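Local coordinates for protein probable glutathione reductase (Sinorhizobium meliloti, PDB 4DNA) that probably reduces glutathione disulfide to glutathione at the expense of NADPH, working as an FAD-containing homodimer, at residues G17-R22 against H319-F324; I233-S238 against V246-K251; I368-A373 against I390-V395. All blocks are in the same frame, centred on the assembly; numbering follows the deposited sequence.

Contact 1: G17-R22 against H319-F324; sequences GVRSGR and HEAMCF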
loop_
_atom_site.group_PDB
_atom_site.type_symbol
_atom_site.label_atom_id
_atom_site.label_comp_id
_atom_site.label_asym_id
_atom_site.label_seq_id
_atom_site.Cartn_x
_atom_site.Cartn_y
_atom_site.Cartn_z
ATOM N N GLY A 17 9.649 -10.147 -25.809
ATOM C CA GLY A 17 9.373 -10.377 -27.210
ATOM C C GLY A 17 8.066 -9.782 -27.662
ATOM O O GLY A 17 7.991 -9.183 -28.736
ATOM N N VAL A 18 7.036 -9.948 -26.840
ATOM C CA VAL A 18 5.705 -9.477 -27.188
ATOM C C VAL A 18 5.690 -7.960 -27.282
ATOM O O VAL A 18 5.181 -7.395 -28.253
ATOM C CB VAL A 18 4.635 -9.985 -26.199
ATOM C CG1 VAL A 18 3.336 -9.203 -26.346
ATOM C CG2 VAL A 18 4.394 -11.472 -26.408
ATOM N N ARG A 19 6.270 -7.307 -26.283
ATOM C CA ARG A 19 6.403 -5.866 -26.328
ATOM C C ARG A 19 7.083 -5.478 -27.634
ATOM O O ARG A 19 6.532 -4.695 -28.417
ATOM C CB ARG A 19 7.190 -5.348 -25.126
ATOM C CG ARG A 19 7.280 -3.823 -25.041
ATOM C CD ARG A 19 5.919 -3.126 -25.021
ATOM N NE ARG A 19 4.909 -3.859 -24.245
ATOM C CZ ARG A 19 4.405 -3.477 -23.071
ATOM N NH1 ARG A 19 4.795 -2.348 -22.495
ATOM N NH2 ARG A 19 3.493 -4.237 -22.474
ATOM N N SER A 20 8.248 -6.077 -27.875
ATOM C CA SER A 20 9.041 -5.805 -29.054
ATOM C C SER A 20 8.229 -5.916 -30.328
ATOM O O SER A 20 8.120 -4.954 -31.076
ATOM C CB SER A 20 10.252 -6.726 -29.103
ATOM O OG SER A 20 11.156 -6.402 -28.060
ATOM N N GLY A 21 7.641 -7.087 -30.552
ATOM C CA GLY A 21 6.857 -7.349 -31.758
ATOM C C GLY A 21 5.698 -6.381 -31.911
ATOM O O GLY A 21 5.595 -5.683 -32.924
ATOM N N ARG A 22 4.839 -6.328 -30.891
ATOM C CA ARG A 22 3.660 -5.475 -30.914
ATOM C C ARG A 22 4.079 -4.059 -31.216
ATOM O O ARG A 22 3.551 -3.459 -32.140
ATOM C CB ARG A 22 2.891 -5.538 -29.590
ATOM C CG ARG A 22 1.448 -5.051 -29.669
ATOM C CD ARG A 22 0.790 -4.966 -28.291
ATOM N NE ARG A 22 1.226 -3.779 -27.561
ATOM C CZ ARG A 22 1.955 -3.793 -26.448
ATOM N NH1 ARG A 22 2.321 -4.953 -25.891
ATOM N NH2 ARG A 22 2.305 -2.640 -25.876
ATOM N N HIS A 319 11.184 -2.773 -20.430
ATOM C CA HIS A 319 11.875 -1.514 -20.621
ATOM C C HIS A 319 12.944 -1.651 -21.663
ATOM O O HIS A 319 13.058 -0.803 -22.564
ATOM C CB HIS A 319 12.444 -1.007 -19.304
ATOM C CG HIS A 319 13.074 0.363 -19.397
ATOM N ND1 HIS A 319 12.437 1.421 -19.947
ATOM C CD2 HIS A 319 14.315 0.825 -18.975
ATOM C CE1 HIS A 319 13.235 2.500 -19.891
ATOM N NE2 HIS A 319 14.384 2.136 -19.290
ATOM N N GLU A 320 13.726 -2.728 -21.554
ATOM C CA GLU A 320 14.727 -3.090 -22.561
ATOM C C GLU A 320 14.160 -3.094 -23.984
ATOM O O GLU A 320 14.832 -2.655 -24.920
ATOM C CB GLU A 320 15.318 -4.461 -22.257
ATOM C CG GLU A 320 16.256 -4.497 -21.063
ATOM C CD GLU A 320 16.665 -5.913 -20.689
ATOM O OE1 GLU A 320 16.137 -6.867 -21.309
ATOM O OE2 GLU A 320 17.513 -6.079 -19.778
ATOM N N ALA A 321 12.929 -3.581 -24.119
ATOM C CA ALA A 321 12.265 -3.731 -25.400
ATOM C C ALA A 321 11.813 -2.408 -26.005
ATOM O O ALA A 321 11.790 -2.244 -27.227
ATOM C CB ALA A 321 11.087 -4.677 -25.262
HETATM N N MSE A 322 11.443 -1.474 -25.140
HETATM C CA MSE A 322 11.068 -0.138 -25.571
HETATM C C MSE A 322 12.317 0.575 -25.963
HETATM O O MSE A 322 12.390 1.155 -27.037
HETATM C CB MSE A 322 10.386 0.626 -24.461
HETATM C CG MSE A 322 9.081 -0.062 -24.095
HETATM SE SE MSE A 322 8.062 1.105 -22.869
HETATM C CE MSE A 322 9.360 1.283 -21.369
ATOM N N CYS A 323 13.325 0.528 -25.108
ATOM C CA CYS A 323 14.618 1.087 -25.471
ATOM C C CYS A 323 15.145 0.539 -26.786
ATOM O O CYS A 323 15.777 1.269 -27.544
ATOM C CB CYS A 323 15.626 0.919 -24.343
ATOM S SG CYS A 323 15.235 2.079 -23.028
ATOM N N PHE A 324 14.864 -0.731 -27.066
ATOM C CA PHE A 324 15.202 -1.294 -28.362
ATOM C C PHE A 324 14.429 -0.616 -29.514
ATOM O O PHE A 324 15.043 -0.148 -30.472
ATOM C CB PHE A 324 15.000 -2.813 -28.409
ATOM C CG PHE A 324 14.818 -3.333 -29.808
ATOM C CD1 PHE A 324 15.884 -3.365 -30.694
ATOM C CD2 PHE A 324 13.563 -3.724 -30.262
ATOM C CE1 PHE A 324 15.711 -3.807 -31.991
ATOM C CE2 PHE A 324 13.384 -4.169 -31.566
ATOM C CZ PHE A 324 14.461 -4.212 -32.429
#

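Contact 2: I233-S238 against V246-K251; sequences IIQSVS and VATTMK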
loop_
_atom_site.group_PDB
_atom_site.type_symbol
_atom_site.label_atom_id
_atom_site.label_comp_id
_atom_site.label_asym_id
_atom_site.label_seq_id
_atom_site.Cartn_x
_atom_site.Cartn_y
_atom_site.Cartn_z
ATOM N N ILE A 233 22.938 -28.589 2.367
ATOM C CA ILE A 233 22.790 -28.977 0.973
ATOM C C ILE A 233 22.102 -30.343 0.917
ATOM O O ILE A 233 22.195 -31.123 1.874
ATOM C CB ILE A 233 24.198 -29.017 0.308
ATOM C CG1 ILE A 233 24.135 -28.620 -1.170
ATOM C CG2 ILE A 233 24.920 -30.348 0.527
ATOM C CD1 ILE A 233 25.451 -28.069 -1.704
ATOM N N ILE A 234 21.415 -30.642 -0.184
ATOM C CA ILE A 234 20.907 -32.011 -0.408
ATOM C C ILE A 234 21.965 -32.904 -1.087
ATOM O O ILE A 234 22.401 -32.600 -2.201
ATOM C CB ILE A 234 19.580 -32.016 -1.203
ATOM C CG1 ILE A 234 18.457 -31.423 -0.360
ATOM C CG2 ILE A 234 19.193 -33.429 -1.623
ATOM C CD1 ILE A 234 17.189 -31.142 -1.129
ATOM N N GLN A 235 22.383 -33.980 -0.400
ATOM C CA GLN A 235 23.350 -34.967 -0.935
ATOM C C GLN A 235 22.750 -35.716 -2.135
ATOM O O GLN A 235 23.391 -35.848 -3.185
ATOM C CB GLN A 235 23.787 -36.014 0.121
ATOM C CG GLN A 235 24.121 -35.524 1.526
ATOM C CD GLN A 235 25.560 -35.076 1.696
ATOM O OE1 GLN A 235 26.073 -34.275 0.913
ATOM N NE2 GLN A 235 26.214 -35.573 2.741
ATOM N N SER A 236 21.519 -36.210 -1.954
ATOM C CA SER A 236 20.789 -36.981 -2.971
ATOM C C SER A 236 19.311 -37.139 -2.616
ATOM O O SER A 236 18.929 -37.098 -1.440
ATOM C CB SER A 236 21.397 -38.368 -3.125
ATOM O OG SER A 236 21.199 -39.102 -1.937
ATOM N N VAL A 237 18.492 -37.338 -3.643
ATOM C CA VAL A 237 17.085 -37.628 -3.450
ATOM C C VAL A 237 16.810 -39.033 -3.948
ATOM O O VAL A 237 17.359 -39.457 -4.972
ATOM C CB VAL A 237 16.169 -36.633 -4.200
ATOM C CG1 VAL A 237 14.705 -36.892 -3.872
ATOM C CG2 VAL A 237 16.514 -35.195 -3.849
ATOM N N SER A 238 15.970 -39.752 -3.205
ATOM C CA SER A 238 15.428 -41.025 -3.659
ATOM C C SER A 238 13.951 -41.199 -3.249
ATOM O O SER A 238 13.468 -40.548 -2.309
ATOM C CB SER A 238 16.264 -42.181 -3.130
ATOM O OG SER A 238 15.825 -42.523 -1.836
ATOM N N VAL A 246 12.598 -39.223 -0.253
ATOM C CA VAL A 246 13.559 -39.180 0.823
ATOM C C VAL A 246 14.757 -38.388 0.329
ATOM O O VAL A 246 15.356 -38.730 -0.692
ATOM C CB VAL A 246 14.003 -40.588 1.248
ATOM C CG1 VAL A 246 14.863 -40.514 2.500
ATOM C CG2 VAL A 246 12.789 -41.471 1.488
ATOM N N ALA A 247 15.083 -37.320 1.050
ATOM C CA ALA A 247 16.203 -36.463 0.704
ATOM C C ALA A 247 17.293 -36.567 1.749
ATOM O O ALA A 247 17.018 -36.502 2.948
ATOM C CB ALA A 247 15.740 -35.031 0.584
ATOM N N THR A 248 18.530 -36.722 1.281
ATOM C CA THR A 248 19.693 -36.877 2.161
ATOM C C THR A 248 20.450 -35.563 2.328
ATOM O O THR A 248 20.698 -34.828 1.374
ATOM C CB THR A 248 20.623 -38.011 1.672
ATOM O OG1 THR A 248 19.837 -39.189 1.450
ATOM C CG2 THR A 248 21.725 -38.334 2.687
ATOM N N THR A 249 20.812 -35.284 3.569
ATOM C CA THR A 249 21.364 -34.010 3.947
ATOM C C THR A 249 22.712 -34.254 4.584
ATOM O O THR A 249 22.916 -35.299 5.197
ATOM C CB THR A 249 20.412 -33.351 4.949
ATOM O OG1 THR A 249 19.221 -32.945 4.263
ATOM C CG2 THR A 249 21.033 -32.163 5.584
HETATM N N MSE A 250 23.637 -33.309 4.423
HETATM C CA MSE A 250 24.924 -33.372 5.127
HETATM C C MSE A 250 24.667 -33.336 6.607
HETATM O O MSE A 250 25.147 -34.194 7.365
HETATM C CB MSE A 250 25.788 -32.150 4.831
HETATM C CG MSE A 250 26.676 -32.253 3.593
HETATM SE SE MSE A 250 28.083 -30.866 3.735
HETATM C CE MSE A 250 27.735 -29.743 2.139
ATOM N N LYS A 251 23.861 -32.356 7.014
ATOM C CA LYS A 251 23.747 -31.970 8.412
ATOM C C LYS A 251 22.475 -32.415 9.156
ATOM O O LYS A 251 22.535 -32.718 10.345
ATOM C CB LYS A 251 23.960 -30.465 8.537
ATOM C CG LYS A 251 25.294 -30.009 7.961
ATOM C CD LYS A 251 25.663 -28.606 8.409
ATOM C CE LYS A 251 26.975 -28.177 7.774
ATOM N NZ LYS A 251 27.301 -26.764 8.106
#

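Contact 3: I368-A373 against I390-V395; sequences IEVYRA and IMKLVV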
loop_
_atom_site.group_PDB
_atom_site.type_symbol
_atom_site.label_atom_id
_atom_site.label_comp_id
_atom_site.label_asym_id
_atom_site.label_seq_id
_atom_site.Cartn_x
_atom_site.Cartn_y
_atom_site.Cartn_z
ATOM N N ILE A 368 26.723 7.322 7.672
ATOM C CA ILE A 368 25.325 7.129 7.294
ATOM C C ILE A 368 24.423 7.281 8.499
ATOM O O ILE A 368 24.869 7.110 9.634
ATOM C CB ILE A 368 25.061 5.780 6.593
ATOM C CG1 ILE A 368 25.646 4.633 7.404
ATOM C CG2 ILE A 368 25.642 5.792 5.191
ATOM C CD1 ILE A 368 25.097 3.289 6.992
ATOM N N GLU A 369 23.166 7.627 8.249
ATOM C CA GLU A 369 22.166 7.637 9.311
ATOM C C GLU A 369 21.098 6.613 8.960
ATOM O O GLU A 369 20.685 6.493 7.799
ATOM C CB GLU A 369 21.579 9.036 9.522
ATOM C CG GLU A 369 22.624 10.081 9.920
ATOM C CD GLU A 369 22.260 11.533 9.586
ATOM O OE1 GLU A 369 21.458 11.792 8.660
ATOM O OE2 GLU A 369 22.811 12.435 10.254
ATOM N N VAL A 370 20.690 5.842 9.963
ATOM C CA VAL A 370 19.707 4.774 9.778
ATOM C C VAL A 370 18.471 5.049 10.639
ATOM O O VAL A 370 18.575 5.422 11.827
ATOM C CB VAL A 370 20.307 3.386 10.081
ATOM C CG1 VAL A 370 19.256 2.302 9.957
ATOM C CG2 VAL A 370 21.467 3.100 9.142
ATOM N N TYR A 371 17.306 4.889 10.009
ATOM C CA TYR A 371 16.046 5.208 10.624
ATOM C C TYR A 371 15.185 3.938 10.618
ATOM O O TYR A 371 14.649 3.543 9.590
ATOM C CB TYR A 371 15.413 6.393 9.887
ATOM C CG TYR A 371 16.205 7.718 9.995
ATOM C CD1 TYR A 371 17.276 7.998 9.134
ATOM C CD2 TYR A 371 15.861 8.701 10.937
ATOM C CE1 TYR A 371 17.971 9.196 9.215
ATOM C CE2 TYR A 371 16.562 9.894 11.028
ATOM C CZ TYR A 371 17.618 10.132 10.165
ATOM O OH TYR A 371 18.332 11.307 10.243
ATOM N N ARG A 372 15.092 3.284 11.778
ATOM C CA ARG A 372 14.523 1.942 11.884
ATOM C C ARG A 372 13.268 1.955 12.737
ATOM O O ARG A 372 13.260 2.478 13.848
ATOM C CB ARG A 372 15.543 0.974 12.491
ATOM C CG ARG A 372 15.261 -0.499 12.221
ATOM C CD ARG A 372 16.050 -1.438 13.116
ATOM N NE ARG A 372 15.702 -2.841 12.865
ATOM C CZ ARG A 372 14.873 -3.576 13.613
ATOM N NH1 ARG A 372 14.287 -3.065 14.693
ATOM N NH2 ARG A 372 14.627 -4.838 13.285
ATOM N N ALA A 373 12.206 1.370 12.204
ATOM C CA ALA A 373 10.911 1.372 12.863
ATOM C C ALA A 373 10.438 -0.057 13.012
ATOM O O ALA A 373 10.408 -0.801 12.035
ATOM C CB ALA A 373 9.912 2.167 12.043
ATOM N N ILE A 390 8.751 -4.118 10.131
ATOM C CA ILE A 390 10.023 -3.417 10.112
ATOM C C ILE A 390 10.047 -2.458 8.933
ATOM O O ILE A 390 9.721 -2.843 7.812
ATOM C CB ILE A 390 11.220 -4.379 10.137
ATOM C CG1 ILE A 390 11.259 -5.123 11.472
ATOM C CG2 ILE A 390 12.524 -3.614 10.009
ATOM C CD1 ILE A 390 11.836 -6.520 11.384
HETATM N N MSE A 391 10.387 -1.201 9.216
HETATM C CA MSE A 391 10.444 -0.134 8.212
HETATM C C MSE A 391 11.732 0.612 8.366
HETATM O O MSE A 391 11.931 1.301 9.366
HETATM C CB MSE A 391 9.313 0.839 8.472
HETATM C CG MSE A 391 8.059 0.264 7.843
HETATM SE SE MSE A 391 6.668 1.651 7.696
HETATM C CE MSE A 391 5.358 0.657 6.613
ATOM N N LYS A 392 12.628 0.489 7.390
ATOM C CA LYS A 392 13.983 0.968 7.593
ATOM C C LYS A 392 14.465 1.865 6.477
ATOM O O LYS A 392 14.464 1.470 5.324
ATOM C CB LYS A 392 14.932 -0.212 7.819
ATOM C CG LYS A 392 16.407 0.080 7.613
ATOM C CD LYS A 392 17.248 -0.601 8.685
ATOM C CE LYS A 392 18.702 -0.779 8.270
ATOM N NZ LYS A 392 19.006 -2.141 7.774
ATOM N N LEU A 393 14.879 3.072 6.850
ATOM C CA LEU A 393 15.420 4.054 5.923
ATOM C C LEU A 393 16.914 4.213 6.100
ATOM O O LEU A 393 17.393 4.311 7.242
ATOM C CB LEU A 393 14.760 5.409 6.148
ATOM C CG LEU A 393 13.346 5.546 5.583
ATOM C CD1 LEU A 393 12.687 6.841 6.027
ATOM C CD2 LEU A 393 13.414 5.473 4.082
ATOM N N VAL A 394 17.649 4.251 4.981
ATOM C CA VAL A 394 19.111 4.437 5.018
ATOM C C VAL A 394 19.500 5.751 4.315
ATOM O O VAL A 394 19.083 5.996 3.171
ATOM C CB VAL A 394 19.863 3.240 4.405
ATOM C CG1 VAL A 394 21.358 3.408 4.592
ATOM C CG2 VAL A 394 19.399 1.929 5.024
ATOM N N VAL A 395 20.290 6.583 5.004
ATOM C CA VAL A 395 20.526 7.978 4.609
ATOM C C VAL A 395 22.007 8.384 4.599
ATOM O O VAL A 395 22.765 8.052 5.524
ATOM C CB VAL A 395 19.758 8.912 5.549
ATOM C CG1 VAL A 395 20.236 10.354 5.435
ATOM C CG2 VAL A 395 18.264 8.782 5.281
#

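Contact 1: G17-R22 against H319-F324
A321 lays its CB methyl over the flank of helix 15-25, in the notch between S20 and R19. The motif behind it is the Rossmann-type dinucleotide fold: G17 fits the last glycine of the GxGxxG pattern, whose turn leads from strand 6-11 into this helix beside the FAD. Helix 314-329 comes back some 300 residues later and runs alongside. The two axes pass 8.5 Å apart with N-to-C directions only 25° from parallel, and the small residues between them suit so close an approach. CB of A321 is 3.3 Å from OG of S20 and 3.9 Å from CG of R19. The serine oxygen sits beside its own backbone N (chi1 -68°), and its bond goes to the carbonyl O of G16 within the same helix. A321 therefore meets a hydroxyl already paired, and the meeting is van der Waals.

R19 contributes only the start of its side chain. CG stands anti to the backbone N (chi1 -175°), 4.3 Å from CG of the selenomethionine M322. The chain then bends at the next two torsions and carries the guanidinium off to R22, whose NH2 lies above one of its faces. CZ of R19 in turn lies at the edge of the R22 guanidinium, in its plane, so the two flat groups meet edge to face.

The far ends of this packing lean on other elements. M322 touches Y450 of the second subunit, and F324 makes an edge-to-face contact with Y302 on the neighbouring strand 301-303. Back at the helix pair, the F324 ring approaches S20 obliquely, with CD2 4.2 Å from OG.

Contact 2: I233-S238 against V246-K251
T248 and Q235 meet where the beta hairpin of strands 234-239 and 245-249 slips out of regular pairing. I234 pairs with T249 and V237 with A247, so Q235 and S236 together stand opposite the single T248: a beta bulge, with Q235 in a helical backbone conformation. The amide N of Q235 reaches O of T248 at 2.6 Å, but the N-H is bent to 142° and the donor is tilted 30° from the carbonyl plane. The return bond from T248 N to S236 O is 2.8 Å and nearly straight. Past the bulge S238 and V246 form a regular hydrogen-bonded pair.

OG1 of T248 lies beside the backbone N (chi1 -51°), which leaves the CG2 methyl anti to that N and alongside CG of Q235 at 3.9 Å, while OG1 faces OG of S236 at a distance too long for a bond. A glycine in place of T248 removes the methyl beside Q235 CG and would probably leave that chain freer to swing.

Beyond CG, the Q235 chain bends and crosses the selenomethionine M250 at about a right angle. CG of M250 lies 3.4 Å from OE1 and 3.5 Å from NE2, so the amide rests across the methylene. The end methyl of M250 goes on to CG2 of I233.

On the other side of the hairpin I234 and A247 both touch L174 of strand 172-176, which places this small antiparallel sheet against the parallel sheet of the probable NADP-binding domain. The contact thus has two characters: the hydrogen bonds across it all run from backbone to backbone, and the side chains of Q235, T248 and M250 add packing.

Contact 3: I368-A373 against I390-V395
Y371 and L393 face each other at the middle of a regular antiparallel ladder in the central sheet of the dimerisation domain. Their backbones are joined both ways, Y371 N to L393 O and L393 N to Y371 O each at 2.8 Å, and E369 with V395 and A373 with M391 repeat the pattern at either end.

On the face that holds Y371, L393 and V395, the Y371 ring reaches diagonally to V395, CE1 lying 4.0 Å from CG2. L393 O sits at the ring edge, near its plane. E369 also leans on V395, with OE1 3.7 Å from CG1. One arginine, R400, fixes both polar ends: its NH1 binds the Y371 hydroxyl and makes a salt bridge to E369 OE1.

The opposite face carries V370, R372 and K392. The buried K392 bends so that CE lies 3.6 Å from CG1 of V370 and NZ reaches three carboxylates, D210, D212 and E358. Such company would probably hold the lysine strongly protonated.

R372 keeps its chain extended from CG to NE, which carries the guanidinium along to I390, where NH2 is 3.8 Å from CD1. NH2 makes salt bridges to D212 and E374, so D212 serves both cations, whose NE and NZ remain 6.1 Å apart. Over one face of the guanidinium lies I390, its CG2 4.1 Å from NH2.

In the fold
Contacts 1 and 3 are buried; contact 2 is partly so, with Q235, S238 and M250 exposed at a hairpin on the outer side of the probable NADP-binding domain. The three share no secondary-structure element and lie well apart, with centres about 37 to 43 Å from one another. Contact 1 packs two helices beside the FAD by van der Waals contact, its edge meeting the second subunit. Contacts 2 and 3 are both antiparallel strand pairs, yet contact 2 is interrupted by a bulge and held mainly by backbone, whereas contact 3 is regular, and its charged side chains, K392 and E369 buried and R372 partly exposed, find their ionic partners beyond the two strands.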